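Glutathione S-transferase enzyme with thioredoxin-like domain (Bradyrhizobium sp., PDB 4MF7) probably conjugates glutathione to electrophilic substrates, as a two-subunit glutathione transferase that pairs a thioredoxin-like domain with a helical C-terminal domain. Local coordinates at residues 181-186 with 210-215; 185-190 with 229-234. All blocks are in the same frame, centred on the assembly; numbering follows the deposited sequence.

Both contacts start from helix 171-190 and lie within the helical C-terminal domain characteristic of glutathione transferases. Contact 1 joins the second half of that helix to the end of helix 203-215, and contact 2 joins its C-terminal part to the loop and first turn that open helix 232-241; the partners come later in the chain, in that order, with the short helix 221-224 between them. Their centres are about 9 Å apart, and Leu-186 takes part in both. They also touch directly where Val-212 CG1 of contact 1 packs on Val-233 CG1 of contact 2, at 4.0 Å. Three helices therefore converge on one apolar region, and contact 2 adds a glutamate that anchors the start of helix 232-241.

Contact 1 (181-186 with 210-215); sequences RLLGVL and GWVRNL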
ATOM      1  N   ARG A 181       2.481  15.585  11.495  1.00 34.13           N
ATOM      2  CA  ARG A 181       3.692  15.052  10.880  1.00 39.82           C
ATOM      3  C   ARG A 181       3.446  14.759   9.399  1.00 33.38           C
ATOM      4  O   ARG A 181       4.259  15.127   8.556  1.00 35.78           O
ATOM      5  CB  ARG A 181       4.169  13.790  11.612  1.00 36.47           C
ATOM      6  CG  ARG A 181       5.574  13.344  11.204  1.00 45.30           C
ATOM      7  CD  ARG A 181       5.896  11.919  11.653  1.00 48.68           C
ATOM      8  NE  ARG A 181       5.063  10.937  10.959  1.00 46.68           N
ATOM      9  CZ  ARG A 181       5.242  10.532   9.703  1.00 57.71           C
ATOM     10  NH1 ARG A 181       6.251  10.999   8.965  1.00 63.15           N
ATOM     11  NH2 ARG A 181       4.403   9.646   9.181  1.00 52.99           N
ATOM     12  N   LEU A 182       2.317  14.116   9.095  1.00 31.72           N
ATOM     13  CA  LEU A 182       1.924  13.813   7.716  1.00 35.07           C
ATOM     14  C   LEU A 182       1.680  15.059   6.876  1.00 33.92           C
ATOM     15  O   LEU A 182       2.134  15.175   5.741  1.00 32.40           O
ATOM     16  CB  LEU A 182       0.669  12.954   7.697  1.00 32.52           C
ATOM     17  CG  LEU A 182       0.690  11.421   7.633  1.00 51.52           C
ATOM     18  CD1 LEU A 182       2.040  10.788   7.910  1.00 79.23           C
ATOM     19  CD2 LEU A 182      -0.388  10.847   8.541  1.00 42.06           C
ATOM     20  N   LEU A 183       0.944  16.014   7.433  1.00 29.52           N
ATOM     21  CA  LEU A 183       0.749  17.282   6.736  1.00 27.80           C
ATOM     22  C   LEU A 183       2.074  17.953   6.427  1.00 28.11           C
ATOM     23  O   LEU A 183       2.187  18.609   5.409  1.00 29.75           O
ATOM     24  CB  LEU A 183      -0.111  18.225   7.590  1.00 28.17           C
ATOM     25  CG  LEU A 183      -1.608  17.907   7.646  1.00 27.88           C
ATOM     26  CD1 LEU A 183      -2.265  18.770   8.726  1.00 28.99           C
ATOM     27  CD2 LEU A 183      -2.302  18.105   6.317  1.00 29.43           C
ATOM     28  N   GLY A 184       3.051  17.824   7.329  1.00 32.23           N
ATOM     29  CA  GLY A 184       4.389  18.429   7.124  1.00 36.37           C
ATOM     30  C   GLY A 184       5.133  17.824   5.931  1.00 29.06           C
ATOM     31  O   GLY A 184       5.747  18.543   5.138  1.00 35.38           O
ATOM     32  N   VAL A 185       5.029  16.510   5.791  1.00 33.11           N
ATOM     33  CA  VAL A 185       5.568  15.817   4.628  1.00 34.36           C
ATOM     34  C   VAL A 185       4.911  16.300   3.347  1.00 37.21           C
ATOM     35  O   VAL A 185       5.598  16.647   2.392  1.00 32.49           O
ATOM     36  CB  VAL A 185       5.426  14.290   4.786  1.00 34.39           C
ATOM     37  CG1 VAL A 185       5.816  13.565   3.497  1.00 37.33           C
ATOM     38  CG2 VAL A 185       6.303  13.828   5.942  1.00 38.60           C
ATOM     39  N   LEU A 186       3.584  16.359   3.340  1.00 29.63           N
ATOM     40  CA  LEU A 186       2.857  16.816   2.173  1.00 26.20           C
ATOM     41  C   LEU A 186       3.192  18.276   1.842  1.00 28.54           C
ATOM     42  O   LEU A 186       3.352  18.651   0.679  1.00 29.05           O
ATOM     43  CB  LEU A 186       1.349  16.640   2.394  1.00 30.88           C
ATOM     44  CG  LEU A 186       0.387  16.504   1.233  1.00 48.40           C
ATOM     45  CD1 LEU A 186       0.827  15.476   0.206  1.00 42.16           C
ATOM     46  CD2 LEU A 186      -0.963  16.104   1.818  1.00 44.38           C
ATOM     47  N   GLY A 210      -8.997  13.206  -0.116  1.00 29.43           N
ATOM     48  CA  GLY A 210     -10.107  12.898   0.784  1.00 37.11           C
ATOM     49  C   GLY A 210      -9.678  12.821   2.236  1.00 36.00           C
ATOM     50  O   GLY A 210     -10.371  13.277   3.154  1.00 33.88           O
ATOM     51  N   TRP A 211      -8.516  12.243   2.452  1.00 27.33           N
ATOM     52  CA  TRP A 211      -7.957  12.133   3.791  1.00 29.02           C
ATOM     53  C   TRP A 211      -7.721  13.507   4.418  1.00 37.78           C
ATOM     54  O   TRP A 211      -8.110  13.752   5.558  1.00 33.60           O
ATOM     55  CB  TRP A 211      -6.670  11.305   3.816  1.00 39.95           C
ATOM     56  CG  TRP A 211      -5.838  11.550   5.065  1.00 49.80           C
ATOM     57  CD1 TRP A 211      -6.111  11.125   6.337  1.00 83.63           C
ATOM     58  CD2 TRP A 211      -4.616  12.298   5.148  1.00 42.85           C
ATOM     59  NE1 TRP A 211      -5.132  11.563   7.201  1.00 82.59           N
ATOM     60  CE2 TRP A 211      -4.208  12.289   6.497  1.00 73.55           C
ATOM     61  CE3 TRP A 211      -3.835  12.983   4.208  1.00 90.74           C
ATOM     62  CZ2 TRP A 211      -3.049  12.931   6.928  1.00 68.55           C
ATOM     63  CZ3 TRP A 211      -2.684  13.621   4.639  1.00 83.79           C
ATOM     64  CH2 TRP A 211      -2.306  13.593   5.984  1.00 62.82           C
ATOM     65  N   VAL A 212      -7.055  14.395   3.696  1.00 29.65           N
ATOM     66  CA  VAL A 212      -6.849  15.757   4.194  1.00 28.17           C
ATOM     67  C   VAL A 212      -8.189  16.489   4.425  1.00 35.84           C
ATOM     68  O   VAL A 212      -8.392  17.124   5.469  1.00 36.21           O
ATOM     69  CB  VAL A 212      -5.974  16.598   3.244  1.00 30.91           C
ATOM     70  CG1 VAL A 212      -5.747  17.981   3.840  1.00 35.75           C
ATOM     71  CG2 VAL A 212      -4.634  15.921   2.979  1.00 37.73           C
ATOM     72  N   ARG A 213      -9.086  16.412   3.452  1.00 31.92           N
ATOM     73  CA  ARG A 213     -10.446  16.986   3.588  1.00 31.28           C
ATOM     74  C   ARG A 213     -11.136  16.551   4.882  1.00 48.57           C
ATOM     75  O   ARG A 213     -11.724  17.369   5.608  1.00 45.02           O
ATOM     76  CB  ARG A 213     -11.275  16.668   2.364  1.00 37.57           C
ATOM     77  CG  ARG A 213     -12.581  17.438   2.279  1.00 64.07           C
ATOM     78  CD  ARG A 213     -13.737  16.537   2.636  1.00 58.09           C
ATOM     79  NE  ARG A 213     -15.002  17.055   2.125  1.00 60.93           N
ATOM     80  CZ  ARG A 213     -16.132  16.362   2.115  1.00 53.39           C
ATOM     81  NH1 ARG A 213     -16.155  15.111   2.574  1.00 53.23           N
ATOM     82  NH2 ARG A 213     -17.241  16.912   1.635  1.00 62.55           N
ATOM     83  N   ASN A 214     -11.025  15.271   5.196  1.00 38.55           N
ATOM     84  CA  ASN A 214     -11.656  14.708   6.388  1.00 46.30           C
ATOM     85  C   ASN A 214     -10.934  15.085   7.684  1.00 59.60           C
ATOM     86  O   ASN A 214     -11.560  15.252   8.738  1.00 48.36           O
ATOM     87  CB  ASN A 214     -11.728  13.185   6.258  1.00 50.37           C
ATOM     88  CG  ASN A 214     -12.464  12.536   7.411  1.00 75.36           C
ATOM     89  OD1 ASN A 214     -13.689  12.564   7.470  1.00 61.49           O
ATOM     90  ND2 ASN A 214     -11.717  11.957   8.342  1.00 43.20           N
ATOM     91  N   LEU A 215      -9.616  15.215   7.596  1.00 46.49           N
ATOM     92  CA  LEU A 215      -8.757  15.521   8.752  1.00 46.58           C
ATOM     93  C   LEU A 215      -9.180  16.827   9.418  1.00 48.59           C
ATOM     94  O   LEU A 215      -9.116  16.956  10.637  1.00 59.51           O
ATOM     95  CB  LEU A 215      -7.305  15.633   8.294  1.00 42.65           C
ATOM     96  CG  LEU A 215      -6.191  15.463   9.304  1.00 80.90           C
ATOM     97  CD1 LEU A 215      -5.989  13.983   9.585  1.00115.91           C
ATOM     98  CD2 LEU A 215      -4.929  16.077   8.725  1.00 70.25           C
TER
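Leu-215 N donates to Trp-211 O at 2.9 Å, a helical bond that ties together two of the three residues helix 203-215 turns toward 181-186. No hydrogen bond crosses between the segments; the side chains that meet are apolar. With CG anti to the backbone N (chi1 161°), Trp-211 sends the six-membered part of its indole toward the other helix. There Trp-211 CH2 lies 3.5 Å from Leu-182 CB, reached at a slant. Leu-182 has a chi2 of 14°, which nearly eclipses CD1 with CA, and its CD2 approaches Trp-211 CZ2 at 3.7 Å. At the ring edge, Leu-186 CD2 slides past Trp-211 CZ3 at 4.1 Å. Leu-186 CD2 also meets Val-212 CG2 head on at 3.9 Å, so one branch fits against both residues. Leu-183 and Leu-215 reach toward each other tip to tip, CD1 to CD2, at 3.8 Å. An alanine in place of Trp-211 would lose the indole and is likely to leave Leu-182 without its partner here and Leu-186 CD2 with only Val-212 of this helix segment. The two segments run closer to antiparallel than parallel, at 133°, and Trp-236 of helix 232-241 packs against both Leu-186 and Val-212.

Contact 2 (185-190 with 229-234); sequences VLEARL and ELTHVP
Glu-187 reaches from helix 171-190 to the start of helix 232-241, and each atom of its side chain has a partner there. Glu-187 CB lies 4.0 Å from Val-233 CG2. Glu-187 CG passes Leu-230 CD2 at 3.9 Å, the two side chains sliding past each other in opposite directions. A bend at chi2 (70°) then swings the carboxylate over the backbone of 231-233. Glu-187 OE1 accepts two bonds on its syn side, from Thr-231 N at 2.8 Å and, nearly straight at 174°, from His-232 N at 3.0 Å. These donors arrive from opposite faces of the carboxylate plane. Glu-187 OE2 takes Val-233 N at 2.8 Å, also syn and somewhat out of plane, with a weak second bond from His-232 N. Three consecutive N-H groups thus grip one carboxylate and fix its rotation, and the positive end of the helix dipole would probably stabilise its negative charge. His-232 CD2 comes to 3.2 Å from Glu-187 OE1. Apolar contacts complete the join: Val-233 CG2 packs crosswise on Leu-186 CB, and Leu-190 CB meets His-232 CB at 3.9 Å. The Thr-231 side chain makes no capping bond at its N-cap position; instead, a glutamate from another helix binds the N-H of the N-cap residue and the first two of the helix, a tertiary form of N-terminal capping within the helical C-terminal domain of the glutathione transferase fold.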
ATOM      1  N   VAL A 185       5.029  16.510   5.791  1.00 33.11           N
ATOM      2  CA  VAL A 185       5.568  15.817   4.628  1.00 34.36           C
ATOM      3  C   VAL A 185       4.911  16.300   3.347  1.00 37.21           C
ATOM      4  O   VAL A 185       5.598  16.647   2.392  1.00 32.49           O
ATOM      5  CB  VAL A 185       5.426  14.290   4.786  1.00 34.39           C
ATOM      6  CG1 VAL A 185       5.816  13.565   3.497  1.00 37.33           C
ATOM      7  CG2 VAL A 185       6.303  13.828   5.942  1.00 38.60           C
ATOM      8  N   LEU A 186       3.584  16.359   3.340  1.00 29.63           N
ATOM      9  CA  LEU A 186       2.857  16.816   2.173  1.00 26.20           C
ATOM     10  C   LEU A 186       3.192  18.276   1.842  1.00 28.54           C
ATOM     11  O   LEU A 186       3.352  18.651   0.679  1.00 29.05           O
ATOM     12  CB  LEU A 186       1.349  16.640   2.394  1.00 30.88           C
ATOM     13  CG  LEU A 186       0.387  16.504   1.233  1.00 48.40           C
ATOM     14  CD1 LEU A 186       0.827  15.476   0.206  1.00 42.16           C
ATOM     15  CD2 LEU A 186      -0.963  16.104   1.818  1.00 44.38           C
ATOM     16  N   GLU A 187       3.300  19.094   2.879  1.00 30.05           N
ATOM     17  CA  GLU A 187       3.645  20.513   2.730  1.00 28.57           C
ATOM     18  C   GLU A 187       5.026  20.662   2.023  1.00 27.93           C
ATOM     19  O   GLU A 187       5.162  21.424   1.063  1.00 33.11           O
ATOM     20  CB  GLU A 187       3.689  21.167   4.117  1.00 34.27           C
ATOM     21  CG  GLU A 187       3.982  22.656   4.130  1.00 36.03           C
ATOM     22  CD  GLU A 187       2.858  23.520   3.588  1.00 43.18           C
ATOM     23  OE1 GLU A 187       3.032  24.756   3.538  1.00 41.61           O
ATOM     24  OE2 GLU A 187       1.788  23.004   3.225  1.00 33.21           O
ATOM     25  N   ALA A 188       5.986  19.878   2.474  1.00 33.32           N
ATOM     26  CA  ALA A 188       7.335  19.868   1.884  1.00 39.47           C
ATOM     27  C   ALA A 188       7.303  19.423   0.422  1.00 37.85           C
ATOM     28  O   ALA A 188       7.973  20.024  -0.421  1.00 36.85           O
ATOM     29  CB  ALA A 188       8.277  18.983   2.708  1.00 36.39           C
ATOM     30  N   ARG A 189       6.510  18.393   0.109  1.00 30.87           N
ATOM     31  CA  ARG A 189       6.368  17.932  -1.270  1.00 30.81           C
ATOM     32  C   ARG A 189       5.716  18.964  -2.165  1.00 37.68           C
ATOM     33  O   ARG A 189       6.114  19.109  -3.304  1.00 35.26           O
ATOM     34  CB  ARG A 189       5.556  16.614  -1.334  1.00 30.78           C
ATOM     35  CG  ARG A 189       5.327  16.066  -2.726  1.00 32.09           C
ATOM     36  CD  ARG A 189       6.649  15.630  -3.365  1.00 30.73           C
ATOM     37  NE  ARG A 189       6.411  15.192  -4.736  1.00 32.08           N
ATOM     38  CZ  ARG A 189       7.353  14.806  -5.580  1.00 40.35           C
ATOM     39  NH1 ARG A 189       8.614  14.783  -5.183  1.00 37.44           N
ATOM     40  NH2 ARG A 189       7.032  14.430  -6.814  1.00 30.24           N
ATOM     41  N   LEU A 190       4.697  19.669  -1.663  1.00 28.73           N
ATOM     42  CA  LEU A 190       3.878  20.521  -2.520  1.00 28.27           C
ATOM     43  C   LEU A 190       4.446  21.950  -2.673  1.00 33.43           C
ATOM     44  O   LEU A 190       3.896  22.763  -3.399  1.00 35.27           O
ATOM     45  CB  LEU A 190       2.427  20.553  -1.995  1.00 35.28           C
ATOM     46  CG  LEU A 190       1.597  19.283  -2.195  1.00 27.87           C
ATOM     47  CD1 LEU A 190       0.340  19.310  -1.333  1.00 31.95           C
ATOM     48  CD2 LEU A 190       1.247  19.079  -3.660  1.00 34.53           C
ATOM     49  N   GLU A 229      -1.726  27.602   9.285  1.00 29.49           N
ATOM     50  CA  GLU A 229      -0.308  27.981   9.306  1.00 31.00           C
ATOM     51  C   GLU A 229       0.486  27.321   8.170  1.00 38.24           C
ATOM     52  O   GLU A 229       1.612  27.726   7.853  1.00 32.83           O
ATOM     53  CB  GLU A 229       0.317  27.705  10.673  1.00 36.48           C
ATOM     54  CG  GLU A 229      -0.211  28.606  11.785  1.00 40.31           C
ATOM     55  CD  GLU A 229       0.024  30.081  11.492  1.00 46.79           C
ATOM     56  OE1 GLU A 229      -0.955  30.847  11.381  1.00 42.85           O
ATOM     57  OE2 GLU A 229       1.199  30.445  11.325  1.00 43.81           O
ATOM     58  N   LEU A 230      -0.106  26.327   7.514  1.00 30.19           N
ATOM     59  CA  LEU A 230       0.466  25.819   6.265  1.00 28.60           C
ATOM     60  C   LEU A 230       0.214  26.753   5.073  1.00 35.27           C
ATOM     61  O   LEU A 230      -0.611  27.686   5.134  1.00 35.80           O
ATOM     62  CB  LEU A 230      -0.083  24.404   5.971  1.00 27.34           C
ATOM     63  CG  LEU A 230       0.138  23.384   7.077  1.00 31.24           C
ATOM     64  CD1 LEU A 230      -0.775  22.181   6.775  1.00 32.36           C
ATOM     65  CD2 LEU A 230       1.597  22.967   7.190  1.00 37.37           C
ATOM     66  N   THR A 231       0.918  26.501   3.979  1.00 33.95           N
ATOM     67  CA  THR A 231       0.720  27.282   2.752  1.00 35.00           C
ATOM     68  C   THR A 231       0.348  26.407   1.554  1.00 32.71           C
ATOM     69  O   THR A 231      -0.649  26.651   0.862  1.00 35.58           O
ATOM     70  CB  THR A 231       1.971  28.120   2.422  1.00 53.37           C
ATOM     71  OG1 THR A 231       2.361  28.851   3.591  1.00 45.54           O
ATOM     72  CG2 THR A 231       1.698  29.083   1.270  1.00 48.61           C
ATOM     73  N   HIS A 232       1.134  25.376   1.343  1.00 31.43           N
ATOM     74  CA  HIS A 232       1.052  24.573   0.128  1.00 32.33           C
ATOM     75  C   HIS A 232      -0.066  23.537   0.183  1.00 30.35           C
ATOM     76  O   HIS A 232      -0.739  23.351  -0.802  1.00 30.89           O
ATOM     77  CB  HIS A 232       2.420  23.950  -0.162  1.00 35.96           C
ATOM     78  CG  HIS A 232       3.516  24.971  -0.122  1.00 33.82           C
ATOM     79  ND1 HIS A 232       3.542  26.049  -0.976  1.00 43.05           N
ATOM     80  CD2 HIS A 232       4.563  25.127   0.722  1.00 41.55           C
ATOM     81  CE1 HIS A 232       4.580  26.814  -0.680  1.00 39.18           C
ATOM     82  NE2 HIS A 232       5.213  26.280   0.346  1.00 41.17           N
ATOM     83  N   VAL A 233      -0.250  22.887   1.326  1.00 30.42           N
ATOM     84  CA  VAL A 233      -1.378  21.925   1.456  1.00 30.47           C
ATOM     85  C   VAL A 233      -2.750  22.604   1.259  1.00 33.83           C
ATOM     86  O   VAL A 233      -3.571  22.115   0.463  1.00 28.54           O
ATOM     87  CB  VAL A 233      -1.305  21.096   2.750  1.00 31.00           C
ATOM     88  CG1 VAL A 233      -2.465  20.126   2.828  1.00 29.70           C
ATOM     89  CG2 VAL A 233      -0.010  20.286   2.806  1.00 31.00           C
ATOM     90  N   PRO A 234      -3.002  23.747   1.931  1.00 29.84           N
ATOM     91  CA  PRO A 234      -4.299  24.433   1.739  1.00 30.02           C
ATOM     92  C   PRO A 234      -4.603  24.796   0.288  1.00 30.73           C
ATOM     93  O   PRO A 234      -5.727  24.601  -0.185  1.00 36.31           O
ATOM     94  CB  PRO A 234      -4.174  25.684   2.632  1.00 36.03           C
ATOM     95  CG  PRO A 234      -3.218  25.299   3.682  1.00 32.22           C
ATOM     96  CD  PRO A 234      -2.240  24.333   3.043  1.00 29.52           C
TER